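Local coordinates for protein GCN5-related N-acetyltransferase (Anabaena variabilis, PDB 2OZG) that binds coenzyme A and probably transfers acetyl groups to amines, perhaps of aminoglycosides, as a member of the GCN5-related N-acetyltransferase family, at residues 215-220 / 231-236. Sequence-based numbering, arbitrary orientation.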
ATOM      1  N   TYR A 215      -5.231 -36.191  -5.577  1.00 33.44           N
ATOM      2  CA  TYR A 215      -6.407 -35.479  -5.141  1.00 33.07           C
ATOM      3  C   TYR A 215      -6.079 -34.011  -4.834  1.00 33.35           C
ATOM      4  O   TYR A 215      -4.879 -33.606  -4.791  1.00 30.14           O
ATOM      5  CB  TYR A 215      -7.066 -36.228  -3.951  1.00 31.93           C
ATOM      6  CG  TYR A 215      -6.296 -36.199  -2.626  1.00 26.52           C
ATOM      7  CD1 TYR A 215      -6.237 -35.051  -1.871  1.00 28.70           C
ATOM      8  CD2 TYR A 215      -5.717 -37.349  -2.092  1.00 31.15           C
ATOM      9  CE1 TYR A 215      -5.519 -35.007  -0.640  1.00 34.15           C
ATOM     10  CE2 TYR A 215      -5.066 -37.323  -0.868  1.00 28.67           C
ATOM     11  CZ  TYR A 215      -4.962 -36.158  -0.143  1.00 34.21           C
ATOM     12  OH  TYR A 215      -4.329 -36.200   1.096  1.00 33.71           O
ATOM     13  N   ILE A 216      -7.130 -33.198  -4.741  1.00 31.81           N
ATOM     14  CA  ILE A 216      -6.980 -31.783  -4.349  1.00 33.03           C
ATOM     15  C   ILE A 216      -8.120 -31.426  -3.413  1.00 31.17           C
ATOM     16  O   ILE A 216      -9.297 -31.741  -3.690  1.00 30.30           O
ATOM     17  CB  ILE A 216      -7.030 -30.805  -5.555  1.00 30.94           C
ATOM     18  CG1 ILE A 216      -6.209 -31.323  -6.724  1.00 48.10           C
ATOM     19  CG2 ILE A 216      -6.597 -29.421  -5.131  1.00 32.92           C
ATOM     20  CD1 ILE A 216      -6.251 -30.437  -7.994  1.00 44.57           C
ATOM     21  N   ILE A 217      -7.759 -30.754  -2.315  1.00 31.32           N
ATOM     22  CA  ILE A 217      -8.695 -30.252  -1.318  1.00 29.78           C
ATOM     23  C   ILE A 217      -8.459 -28.750  -1.184  1.00 32.23           C
ATOM     24  O   ILE A 217      -7.323 -28.335  -0.933  1.00 33.23           O
ATOM     25  CB  ILE A 217      -8.496 -30.879   0.051  1.00 28.41           C
ATOM     26  CG1 ILE A 217      -8.608 -32.387  -0.039  1.00 32.18           C
ATOM     27  CG2 ILE A 217      -9.568 -30.300   1.012  1.00 37.71           C
ATOM     28  CD1 ILE A 217      -8.190 -33.114   1.220  1.00 33.44           C
ATOM     29  N   PHE A 218      -9.535 -27.963  -1.325  1.00 32.53           N
ATOM     30  CA  PHE A 218      -9.403 -26.538  -1.353  1.00 33.86           C
ATOM     31  C   PHE A 218     -10.618 -25.770  -0.924  1.00 30.18           C
ATOM     32  O   PHE A 218     -11.734 -26.310  -0.781  1.00 30.23           O
ATOM     33  CB  PHE A 218      -8.899 -26.139  -2.742  1.00 32.11           C
ATOM     34  CG  PHE A 218      -9.942 -26.280  -3.861  1.00 36.64           C
ATOM     35  CD1 PHE A 218     -10.833 -25.243  -4.116  1.00 37.40           C
ATOM     36  CD2 PHE A 218     -10.027 -27.429  -4.637  1.00 23.63           C
ATOM     37  CE1 PHE A 218     -11.818 -25.351  -5.090  1.00 34.93           C
ATOM     38  CE2 PHE A 218     -10.982 -27.511  -5.665  1.00 26.65           C
ATOM     39  CZ  PHE A 218     -11.864 -26.450  -5.879  1.00 24.50           C
ATOM     40  N   THR A 219     -10.389 -24.496  -0.664  1.00 31.12           N
ATOM     41  CA  THR A 219     -11.447 -23.538  -0.368  1.00 32.59           C
ATOM     42  C   THR A 219     -11.255 -22.349  -1.323  1.00 29.00           C
ATOM     43  O   THR A 219     -10.205 -22.216  -1.974  1.00 28.72           O
ATOM     44  CB  THR A 219     -11.412 -22.993   1.097  1.00 35.30           C
ATOM     45  OG1 THR A 219     -10.141 -22.402   1.359  1.00 32.14           O
ATOM     46  CG2 THR A 219     -11.688 -24.082   2.119  1.00 38.68           C
ATOM     47  N   GLN A 220     -12.270 -21.521  -1.460  1.00 28.05           N
ATOM     48  CA  GLN A 220     -12.174 -20.366  -2.316  1.00 30.03           C
ATOM     49  C   GLN A 220     -12.762 -19.245  -1.504  1.00 33.40           C
ATOM     50  O   GLN A 220     -13.690 -19.477  -0.737  1.00 32.09           O
ATOM     51  CB  GLN A 220     -13.093 -20.506  -3.530  1.00 32.99           C
ATOM     52  CG  GLN A 220     -12.994 -21.771  -4.311  1.00 36.32           C
ATOM     53  CD  GLN A 220     -13.889 -21.684  -5.523  1.00 28.87           C
ATOM     54  OE1 GLN A 220     -15.121 -21.463  -5.408  1.00 33.58           O
ATOM     55  NE2 GLN A 220     -13.288 -21.801  -6.683  1.00 37.69           N
ATOM     56  N   ILE A 231      -5.402 -24.099  -1.744  1.00 31.97           N
ATOM     57  CA  ILE A 231      -5.280 -25.528  -1.720  1.00 28.77           C
ATOM     58  C   ILE A 231      -4.698 -25.933  -0.359  1.00 33.30           C
ATOM     59  O   ILE A 231      -3.563 -25.608  -0.047  1.00 31.56           O
ATOM     60  CB  ILE A 231      -4.399 -26.039  -2.870  1.00 30.86           C
ATOM     61  CG1 ILE A 231      -5.033 -25.717  -4.239  1.00 34.66           C
ATOM     62  CG2 ILE A 231      -4.191 -27.531  -2.753  1.00 31.85           C
ATOM     63  CD1 ILE A 231      -4.135 -25.981  -5.453  1.00 34.38           C
ATOM     64  N   ARG A 232      -5.456 -26.677   0.445  1.00 34.06           N
ATOM     65  CA  ARG A 232      -4.950 -27.071   1.776  1.00 34.53           C
ATOM     66  C   ARG A 232      -4.289 -28.420   1.797  1.00 34.85           C
ATOM     67  O   ARG A 232      -3.492 -28.675   2.683  1.00 36.45           O
ATOM     68  CB  ARG A 232      -6.019 -27.007   2.844  1.00 36.42           C
ATOM     69  CG  ARG A 232      -7.293 -27.685   2.487  1.00 33.95           C
ATOM     70  CD  ARG A 232      -8.381 -27.589   3.589  1.00 36.24           C
ATOM     71  NE  ARG A 232      -8.809 -26.229   3.888  1.00 33.95           N
ATOM     72  CZ  ARG A 232      -9.660 -25.930   4.879  1.00 33.65           C
ATOM     73  NH1 ARG A 232     -10.158 -26.885   5.659  1.00 34.16           N
ATOM     74  NH2 ARG A 232     -10.014 -24.701   5.099  1.00 42.99           N
ATOM     75  N   ASP A 233      -4.576 -29.287   0.830  1.00 34.72           N
ATOM     76  CA  ASP A 233      -3.898 -30.572   0.777  1.00 36.60           C
ATOM     77  C   ASP A 233      -4.015 -31.046  -0.661  1.00 36.28           C
ATOM     78  O   ASP A 233      -4.962 -30.721  -1.345  1.00 33.68           O
ATOM     79  CB  ASP A 233      -4.565 -31.572   1.740  1.00 39.58           C
ATOM     80  CG  ASP A 233      -3.763 -32.834   1.949  1.00 39.89           C
ATOM     81  OD1 ASP A 233      -2.521 -32.815   1.706  1.00 33.17           O
ATOM     82  OD2 ASP A 233      -4.387 -33.837   2.423  1.00 35.20           O
ATOM     83  N   TRP A 234      -2.997 -31.747  -1.133  1.00 33.13           N
ATOM     84  CA  TRP A 234      -3.029 -32.286  -2.471  1.00 34.81           C
ATOM     85  C   TRP A 234      -2.118 -33.499  -2.474  1.00 34.65           C
ATOM     86  O   TRP A 234      -1.187 -33.578  -1.654  1.00 31.09           O
ATOM     87  CB  TRP A 234      -2.570 -31.251  -3.522  1.00 34.62           C
ATOM     88  CG  TRP A 234      -1.153 -30.672  -3.214  1.00 33.19           C
ATOM     89  CD1 TRP A 234      -0.894 -29.575  -2.494  1.00 34.26           C
ATOM     90  CD2 TRP A 234       0.122 -31.200  -3.610  1.00 33.60           C
ATOM     91  NE1 TRP A 234       0.433 -29.371  -2.419  1.00 33.98           N
ATOM     92  CE2 TRP A 234       1.085 -30.380  -3.069  1.00 37.99           C
ATOM     93  CE3 TRP A 234       0.529 -32.327  -4.313  1.00 34.65           C
ATOM     94  CZ2 TRP A 234       2.433 -30.611  -3.237  1.00 32.97           C
ATOM     95  CZ3 TRP A 234       1.832 -32.573  -4.467  1.00 35.99           C
ATOM     96  CH2 TRP A 234       2.801 -31.732  -3.918  1.00 36.74           C
ATOM     97  N   VAL A 235      -2.391 -34.402  -3.431  1.00 29.99           N
ATOM     98  CA  VAL A 235      -1.564 -35.537  -3.710  1.00 32.88           C
ATOM     99  C   VAL A 235      -1.444 -35.729  -5.238  1.00 35.46           C
ATOM    100  O   VAL A 235      -2.430 -35.623  -5.968  1.00 35.70           O
ATOM    101  CB  VAL A 235      -2.070 -36.840  -3.011  1.00 34.12           C
ATOM    102  CG1 VAL A 235      -1.470 -38.098  -3.642  1.00 32.87           C
ATOM    103  CG2 VAL A 235      -1.780 -36.793  -1.517  1.00 30.31           C
ATOM    104  N   THR A 236      -0.209 -35.965  -5.709  1.00 37.50           N
ATOM    105  CA  THR A 236       0.074 -36.266  -7.137  1.00 29.86           C
ATOM    106  C   THR A 236       1.088 -37.404  -7.153  1.00 35.82           C
ATOM    107  O   THR A 236       2.268 -37.227  -6.752  1.00 35.92           O
ATOM    108  CB  THR A 236       0.558 -35.035  -7.950  1.00 32.98           C
ATOM    109  OG1 THR A 236       1.728 -34.499  -7.358  1.00 35.33           O
ATOM    110  CG2 THR A 236      -0.501 -33.947  -7.923  1.00 35.23           C
TER
HETATM  111  O   HOH W   1      -7.955 -24.026   2.155  1.00 36.29           O
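Tyr215 holds CG between its backbone N and carbonyl carbon (chi1 70°), and Asp233 swings its carboxylate anti to the backbone N (chi1 -169°). These two turns bring the phenol to the acid. Tyr215 OH donates to Asp233 OD2 at 2.7 Å, coming from above the carboxylate plane. Asp233 OD2 lies at the edge of the Tyr215 ring, in its plane, and ring and carboxylate planes stand 78° apart. Asp233 OD2 also forms a salt bridge with Arg184. Val235 CB lies over one face of the Tyr215 ring, offset toward the rim, in a CH-pi contact 4.0 Å from the centroid. A phenylalanine in place of Tyr215 would probably leave Asp233 OD2 without its hydroxyl donor. The two strands form an antiparallel beta hairpin within the second GNAT-family region, interrupted by a classic bulge. There Arg232 and Asp233 both face Ile217. Arg232 N bonds Ile217 O at 2.9 Å, while the bond from Asp233 N to Ile217 O is weak at 3.4 Å. The Arg232 side chain crosses that of Ile217 at a slant, Arg232 CG 3.8 Å from Ile217 CG2. Arg232 NE donates to a water that also bonds Thr219 OG1, and Arg232 NH1 hydrogen-bonds the carbonyl oxygens of Leu192 and Arg194. On the other sheet face Ile231 CG2 meets Ile216 CG2 at 3.9 Å, and helix 239-250 packs against both isoleucines.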